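Local atomic coordinates of ZmpA Glycopeptidase (Clostridium perfringens, PDB entry 6XSX), a protein that probably cleaves glycosylated peptides as a zinc-dependent M60-family metalloprotease, the piece here being its catalytic module. Residues N202-L205 with P206-A210. Residues are numbered along the deposited sequence; the frame is centred on the assembly and turned at random.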
ATOM      1  N   ASN A 202      24.682   4.099  -7.342  1.00 31.47           N
ATOM      2  CA  ASN A 202      24.203   3.206  -6.301  1.00 30.97           C
ATOM      3  C   ASN A 202      24.627   1.767  -6.582  1.00 31.57           C
ATOM      4  O   ASN A 202      24.332   0.877  -5.784  1.00 31.06           O
ATOM      5  CB  ASN A 202      22.686   3.315  -6.110  1.00 30.83           C
ATOM      6  CG  ASN A 202      22.283   4.566  -5.358  1.00 30.72           C
ATOM      7  OD1 ASN A 202      22.558   4.681  -4.170  1.00 31.57           O
ATOM      8  ND2 ASN A 202      21.640   5.506  -6.035  1.00 29.52           N
ATOM      9  N   ASN A 203      25.293   1.558  -7.724  1.00 32.46           N
ATOM     10  CA  ASN A 203      25.729   0.241  -8.165  1.00 35.56           C
ATOM     11  C   ASN A 203      24.546  -0.719  -8.213  1.00 32.88           C
ATOM     12  O   ASN A 203      24.592  -1.800  -7.635  1.00 32.50           O
ATOM     13  CB  ASN A 203      26.857  -0.309  -7.294  1.00 39.54           C
ATOM     14  CG  ASN A 203      28.215   0.017  -7.871  1.00 48.28           C
ATOM     15  OD1 ASN A 203      28.852   0.986  -7.458  1.00 51.13           O
ATOM     16  ND2 ASN A 203      28.646  -0.762  -8.854  1.00 53.34           N
ATOM     17  N   LYS A 204      23.483  -0.300  -8.897  1.00 30.95           N
ATOM     18  CA  LYS A 204      22.284  -1.112  -9.010  1.00 29.51           C
ATOM     19  C   LYS A 204      21.884  -1.194 -10.476  1.00 28.23           C
ATOM     20  O   LYS A 204      22.352  -0.399 -11.283  1.00 27.20           O
ATOM     21  CB  LYS A 204      21.162  -0.518  -8.158  1.00 30.05           C
ATOM     22  CG  LYS A 204      21.310  -0.768  -6.665  1.00 29.86           C
ATOM     23  CD  LYS A 204      20.215  -0.131  -5.851  1.00 30.31           C
ATOM     24  CE  LYS A 204      20.384  -0.381  -4.367  1.00 31.45           C
ATOM     25  NZ  LYS A 204      20.566  -1.826  -4.093  1.00 29.61           N
ATOM     26  N   LEU A 205      21.026  -2.168 -10.795  1.00 27.61           N
ATOM     27  CA  LEU A 205      20.633  -2.431 -12.169  1.00 27.01           C
ATOM     28  C   LEU A 205      19.108  -2.495 -12.271  1.00 25.30           C
ATOM     29  O   LEU A 205      18.417  -2.824 -11.301  1.00 24.98           O
ATOM     30  CB  LEU A 205      21.308  -3.728 -12.641  1.00 28.04           C
ATOM     31  CG  LEU A 205      22.843  -3.722 -12.645  1.00 28.92           C
ATOM     32  CD1 LEU A 205      23.401  -5.135 -12.585  1.00 27.86           C
ATOM     33  CD2 LEU A 205      23.410  -2.985 -13.856  1.00 27.99           C
ATOM     34  N   PRO A 206      18.528  -2.146 -13.445  1.00 23.73           N
ATOM     35  CA  PRO A 206      17.076  -2.163 -13.621  1.00 22.57           C
ATOM     36  C   PRO A 206      16.415  -3.516 -13.376  1.00 22.48           C
ATOM     37  O   PRO A 206      15.250  -3.565 -12.986  1.00 23.66           O
ATOM     38  CB  PRO A 206      16.836  -1.722 -15.076  1.00 22.73           C
ATOM     39  CG  PRO A 206      18.198  -1.766 -15.746  1.00 24.32           C
ATOM     40  CD  PRO A 206      19.236  -1.675 -14.643  1.00 22.47           C
ATOM     41  N   SER A 207      17.140  -4.616 -13.620  1.00 20.87           N
ATOM     42  CA  SER A 207      16.565  -5.936 -13.402  1.00 21.18           C
ATOM     43  C   SER A 207      16.064  -6.071 -11.963  1.00 21.97           C
ATOM     44  O   SER A 207      15.071  -6.757 -11.710  1.00 21.46           O
ATOM     45  CB  SER A 207      17.532  -7.034 -13.747  1.00 20.63           C
ATOM     46  OG  SER A 207      18.670  -6.954 -12.903  1.00 20.68           O
ATOM     47  N   GLU A 208      16.747  -5.385 -11.035  1.00 22.06           N
ATOM     48  CA  GLU A 208      16.403  -5.415  -9.622  1.00 22.81           C
ATOM     49  C   GLU A 208      15.172  -4.546  -9.339  1.00 21.63           C
ATOM     50  O   GLU A 208      14.344  -4.880  -8.484  1.00 20.06           O
ATOM     51  CB  GLU A 208      17.595  -4.952  -8.789  1.00 24.33           C
ATOM     52  CG  GLU A 208      17.305  -4.944  -7.302  1.00 28.40           C
ATOM     53  CD  GLU A 208      18.481  -4.510  -6.441  1.00 31.59           C
ATOM     54  OE1 GLU A 208      19.181  -3.542  -6.826  1.00 34.23           O
ATOM     55  OE2 GLU A 208      18.694  -5.142  -5.385  1.00 34.23           O
ATOM     56  N   THR A 209      15.064  -3.425 -10.058  1.00 19.70           N
ATOM     57  CA  THR A 209      13.885  -2.579  -9.956  1.00 19.54           C
ATOM     58  C   THR A 209      12.646  -3.404 -10.284  1.00 18.22           C
ATOM     59  O   THR A 209      11.634  -3.300  -9.602  1.00 18.17           O
ATOM     60  CB  THR A 209      13.951  -1.365 -10.896  1.00 18.74           C
ATOM     61  OG1 THR A 209      15.059  -0.577 -10.467  1.00 18.23           O
ATOM     62  CG2 THR A 209      12.687  -0.531 -10.842  1.00 18.09           C
ATOM     63  N   ALA A 210      12.755  -4.234 -11.326  1.00 19.11           N
ATOM     64  CA  ALA A 210      11.621  -4.986 -11.836  1.00 18.92           C
ATOM     65  C   ALA A 210      11.263  -6.101 -10.862  1.00 20.04           C
ATOM     66  O   ALA A 210      10.084  -6.327 -10.569  1.00 19.34           O
ATOM     67  CB  ALA A 210      11.944  -5.549 -13.202  1.00 19.86           C
TER
HETATM   68  O   HOH W   1      20.817  -4.047  -8.750  1.00 29.03           O
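Glu208, in the first turn of helix 206-224, reaches back to Lys204 in the short link from helix 192-202. Its OE1 makes a salt bridge with Lys204 NZ at 3.5 Å, a long one, while OE2 lies further from the ammonium, so the carboxylate meets it mainly through one oxygen. OE1 also lies along the inner methylenes of Lys204, nearest CG at 3.5 Å; the bend at the last torsion (chi4 -52°) brings NZ round to the oxygen that the methylenes already touch. Glu208 runs out straight, with CG opposite the backbone N (chi1 179°), which carries the carboxylate back over the link.

A water gives OE1 a second partner: it accepts from Leu205 N at 2.8 Å and donates to Glu208 OE1 at 2.6 Å, tying the carboxylate to the backbone just ahead of the helix. The carbonyl of the same residue, Leu205 O, accepts from Glu208 N at 3.1 Å, and Ala210 N bonds to Pro206 O at 3.1 Å within the helix. Pro206, whose ring nitrogen has no hydrogen to donate, suits this first turn; its CD packs against Leu205 CB at 3.5 Å.

Upstream, Asn203 takes positive phi in a Schellman motif that ends helix 192-202 and lets the chain turn into the next helix. Ser207 OG is hydrogen-bonded to Asp155, and Thr209 OG1 to Leu271 O and Tyr199 OH. Leu205 and Pro206 lean on Asp155 and Met159 of helix 155-171, Lys204 lies on Trp198 of helix 192-202, and Pro206 and Ala210 settle on strands 143-149 and 179-182, neighbours in the mixed sheet of this M60 peptidase module.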